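Local coordinates for avirulence protein (Pseudomonas syringae, PDB 4B6X) that is a type III secreted effector, processed inside the plant, whose C-terminal coiled-coil domain probably takes part in triggering plant immunity, at residues R28-D33 and A72-R77. Sequence-based numbering, arbitrary orientation.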
ATOM      1  N   ARG A  28      -5.490   6.581  -7.915  1.00 20.51           N
ATOM      2  CA  ARG A  28      -4.675   7.435  -7.040  1.00 22.36           C
ATOM      3  C   ARG A  28      -5.207   7.391  -5.616  1.00 23.06           C
ATOM      4  O   ARG A  28      -4.430   7.261  -4.664  1.00 22.39           O
ATOM      5  CB  ARG A  28      -4.628   8.905  -7.511  1.00 24.93           C
ATOM      6  CG  ARG A  28      -3.613   9.798  -6.710  1.00 31.20           C
ATOM      7  CD  ARG A  28      -3.933  11.336  -6.717  1.00 43.76           C
ATOM      8  NE  ARG A  28      -4.577  11.815  -7.953  1.00 51.72           N
ATOM      9  CZ  ARG A  28      -3.958  12.336  -9.026  1.00 57.38           C
ATOM     10  NH1 ARG A  28      -2.624  12.503  -9.063  1.00 58.15           N
ATOM     11  NH2 ARG A  28      -4.692  12.696 -10.088  1.00 59.42           N
ATOM     12  N   GLN A  29      -6.524   7.489  -5.483  1.00 23.83           N
ATOM     13  CA  GLN A  29      -7.178   7.458  -4.194  1.00 26.49           C
ATOM     14  C   GLN A  29      -6.997   6.073  -3.537  1.00 24.00           C
ATOM     15  O   GLN A  29      -6.753   5.992  -2.338  1.00 24.13           O
ATOM     16  CB  GLN A  29      -8.651   7.879  -4.347  1.00 29.58           C
ATOM     17  CG  GLN A  29      -9.450   7.936  -3.066  1.00 37.51           C
ATOM     18  CD  GLN A  29      -8.886   8.918  -2.040  1.00 42.97           C
ATOM     19  OE1 GLN A  29      -8.903  10.122  -2.268  1.00 49.02           O
ATOM     20  NE2 GLN A  29      -8.384   8.401  -0.908  1.00 41.18           N
ATOM     21  N   GLU A  30      -7.048   4.994  -4.329  1.00 21.82           N
ATOM     22  CA  GLU A  30      -6.798   3.643  -3.813  1.00 19.49           C
ATOM     23  C   GLU A  30      -5.394   3.480  -3.256  1.00 18.50           C
ATOM     24  O   GLU A  30      -5.166   2.804  -2.232  1.00 17.14           O
ATOM     25  CB  GLU A  30      -7.047   2.566  -4.870  1.00 18.35           C
ATOM     26  CG  GLU A  30      -7.330   1.210  -4.207  1.00 19.97           C
ATOM     27  CD  GLU A  30      -7.367  -0.022  -5.119  1.00 22.11           C
ATOM     28  OE1 GLU A  30      -7.480   0.080  -6.363  1.00 20.54           O
ATOM     29  OE2 GLU A  30      -7.268  -1.132  -4.521  1.00 25.11           O
ATOM     30  N   ILE A  31      -4.443   4.070  -3.961  1.00 17.54           N
ATOM     31  CA  ILE A  31      -3.074   4.061  -3.533  1.00 16.49           C
ATOM     32  C   ILE A  31      -2.952   4.733  -2.165  1.00 18.45           C
ATOM     33  O   ILE A  31      -2.332   4.178  -1.276  1.00 17.24           O
ATOM     34  CB  ILE A  31      -2.176   4.752  -4.532  1.00 16.26           C
ATOM     35  CG1 ILE A  31      -2.061   3.861  -5.765  1.00 15.85           C
ATOM     36  CG2 ILE A  31      -0.797   5.093  -3.887  1.00 15.07           C
ATOM     37  CD1 ILE A  31      -1.359   4.537  -6.981  1.00 14.84           C
ATOM     38  N   GLU A  32      -3.543   5.904  -1.986  1.00 21.39           N
ATOM     39  CA  GLU A  32      -3.491   6.540  -0.666  1.00 24.71           C
ATOM     40  C   GLU A  32      -4.228   5.710   0.442  1.00 23.80           C
ATOM     41  O   GLU A  32      -3.759   5.630   1.578  1.00 21.91           O
ATOM     42  CB  GLU A  32      -4.075   7.947  -0.717  1.00 29.14           C
ATOM     43  CG  GLU A  32      -3.259   8.988  -1.557  1.00 36.03           C
ATOM     44  CD  GLU A  32      -1.825   9.211  -1.034  1.00 42.83           C
ATOM     45  OE1 GLU A  32      -0.907   8.414  -1.436  1.00 45.79           O
ATOM     46  OE2 GLU A  32      -1.640  10.151  -0.201  1.00 47.20           O
ATOM     47  N   ASP A  33      -5.374   5.119   0.097  1.00 23.22           N
ATOM     48  CA  ASP A  33      -6.122   4.273   1.039  1.00 24.33           C
ATOM     49  C   ASP A  33      -5.251   3.066   1.418  1.00 21.51           C
ATOM     50  O   ASP A  33      -5.192   2.679   2.581  1.00 21.59           O
ATOM     51  CB  ASP A  33      -7.452   3.760   0.456  1.00 25.26           C
ATOM     52  CG  ASP A  33      -8.433   4.854   0.113  1.00 28.52           C
ATOM     53  OD1 ASP A  33      -8.351   5.986   0.611  1.00 31.80           O
ATOM     54  OD2 ASP A  33      -9.346   4.567  -0.688  1.00 33.95           O
ATOM     55  N   ALA A  72       2.521  -1.913  -4.254  1.00 14.06           N
ATOM     56  CA  ALA A  72       3.522  -1.765  -5.279  1.00 14.50           C
ATOM     57  C   ALA A  72       2.921  -1.971  -6.695  1.00 14.58           C
ATOM     58  O   ALA A  72       3.260  -1.253  -7.612  1.00 14.32           O
ATOM     59  CB  ALA A  72       4.672  -2.681  -5.013  1.00 15.51           C
ATOM     60  N   ASP A  73       2.019  -2.947  -6.865  1.00 14.72           N
ATOM     61  CA  ASP A  73       1.308  -3.121  -8.136  1.00 14.55           C
ATOM     62  C   ASP A  73       0.431  -1.930  -8.477  1.00 14.29           C
ATOM     63  O   ASP A  73       0.399  -1.467  -9.633  1.00 14.76           O
ATOM     64  CB  ASP A  73       0.458  -4.386  -8.109  1.00 14.73           C
ATOM     65  CG  ASP A  73       1.293  -5.662  -8.261  1.00 18.12           C
ATOM     66  OD1 ASP A  73       2.503  -5.566  -8.541  1.00 20.03           O
ATOM     67  OD2 ASP A  73       0.729  -6.768  -8.147  1.00 20.38           O
ATOM     68  N   LEU A  74      -0.306  -1.425  -7.493  1.00 13.84           N
ATOM     69  CA  LEU A  74      -1.129  -0.272  -7.731  1.00 14.43           C
ATOM     70  C   LEU A  74      -0.270   0.915  -8.228  1.00 14.59           C
ATOM     71  O   LEU A  74      -0.628   1.608  -9.178  1.00 13.59           O
ATOM     72  CB  LEU A  74      -1.955   0.095  -6.499  1.00 15.15           C
ATOM     73  CG  LEU A  74      -3.112  -0.810  -6.047  1.00 15.22           C
ATOM     74  CD1 LEU A  74      -3.791  -0.172  -4.844  1.00 18.54           C
ATOM     75  CD2 LEU A  74      -4.118  -1.036  -7.138  1.00 16.76           C
ATOM     76  N   GLN A  75       0.888   1.107  -7.626  1.00 14.73           N
ATOM     77  CA  GLN A  75       1.721   2.261  -7.949  1.00 16.36           C
ATOM     78  C   GLN A  75       2.295   2.126  -9.361  1.00 16.74           C
ATOM     79  O   GLN A  75       2.372   3.118 -10.090  1.00 16.51           O
ATOM     80  CB  GLN A  75       2.842   2.425  -6.921  1.00 17.35           C
ATOM     81  CG  GLN A  75       2.301   2.842  -5.553  1.00 19.38           C
ATOM     82  CD  GLN A  75       3.352   2.894  -4.505  1.00 25.02           C
ATOM     83  OE1 GLN A  75       4.114   1.948  -4.337  1.00 29.46           O
ATOM     84  NE2 GLN A  75       3.399   3.989  -3.768  1.00 26.54           N
ATOM     85  N   ARG A  76       2.696   0.910  -9.735  1.00 16.00           N
ATOM     86  CA  ARG A  76       3.142   0.659 -11.116  1.00 17.01           C
ATOM     87  C   ARG A  76       2.070   1.008 -12.135  1.00 16.84           C
ATOM     88  O   ARG A  76       2.375   1.632 -13.146  1.00 16.40           O
ATOM     89  CB  ARG A  76       3.615  -0.785 -11.326  1.00 17.44           C
ATOM     90  CG  ARG A  76       5.057  -0.960 -10.848  1.00 20.57           C
ATOM     91  CD  ARG A  76       5.631  -2.343 -11.140  1.00 22.99           C
ATOM     92  NE  ARG A  76       5.143  -3.365 -10.226  1.00 22.80           N
ATOM     93  CZ  ARG A  76       5.698  -3.684  -9.048  1.00 24.50           C
ATOM     94  NH1 ARG A  76       6.798  -3.060  -8.590  1.00 25.30           N
ATOM     95  NH2 ARG A  76       5.132  -4.622  -8.300  1.00 20.75           N
ATOM     96  N   ARG A  77       0.827   0.586 -11.867  1.00 16.41           N
ATOM     97  CA  ARG A  77      -0.285   0.833 -12.788  1.00 16.43           C
ATOM     98  C   ARG A  77      -0.596   2.295 -12.950  1.00 16.37           C
ATOM     99  O   ARG A  77      -0.979   2.739 -14.050  1.00 15.98           O
ATOM    100  CB  ARG A  77      -1.555   0.095 -12.358  1.00 16.65           C
ATOM    101  CG  ARG A  77      -1.502  -1.393 -12.612  1.00 17.79           C
ATOM    102  CD  ARG A  77      -2.537  -2.144 -11.764  1.00 21.33           C
ATOM    103  NE  ARG A  77      -3.907  -1.628 -11.915  1.00 22.37           N
ATOM    104  CZ  ARG A  77      -4.940  -1.989 -11.141  1.00 22.86           C
ATOM    105  NH1 ARG A  77      -4.770  -2.850 -10.150  1.00 20.34           N
ATOM    106  NH2 ARG A  77      -6.150  -1.468 -11.350  1.00 24.33           N
TER
HETATM  107  O   HOH W   1      -7.804  -1.723  -8.412  1.00 22.22           O
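Ile31 and Leu74 are the residues whose CA atoms come nearest across segments 28-33 and 72-77, at 6.3 Å, where the local helix axes come within 9.7 Å and run nearly antiparallel at 154°. No hydrogen bond or salt bridge links the two segments directly, so the direct contact rests on van der Waals packing. The Ile31 and Leu74 side chains run alongside one another, pointing opposite ways, with Ile31 CG1 3.8 Å from Leu74 CB. Ile31 CG1 lies anti to the carbonyl carbon (chi1 -71°) and the chain continues extended, which carries CD1 onto the facing backbone, 3.7 Å from Leu74 O. Its other branch, CG2, approaches Gln75 CG at 4.2 Å, a looser contact on the more exposed margin. On the Leu74 side, Glu30 lies across the leucine, roughly perpendicular to it: Glu30 CD sits 3.6 Å from Leu74 CD1, and Glu30 OE1 is equally near Leu74 CD2. The aliphatic fork thus packs against a carboxylate, and a water donates to Glu30 OE1 at 2.7 Å. That water also accepts a weak bond from Arg77 NH2. Glu30 OE1 and Arg77 NH2 stay 5.4 Å apart, too far for a salt bridge; the water spans the gap, and the opposite charges may add a modest long-range attraction. Beyond the segments, Ile31 also touches Leu71 and Phe78 of helix 54-89, while Leu74 reaches Leu27 of helix 25-50; these contacts extend the apolar seam that joins the two long helices of this antiparallel coiled-coil hairpin, and Leu74 also touches the side chain of Lys34.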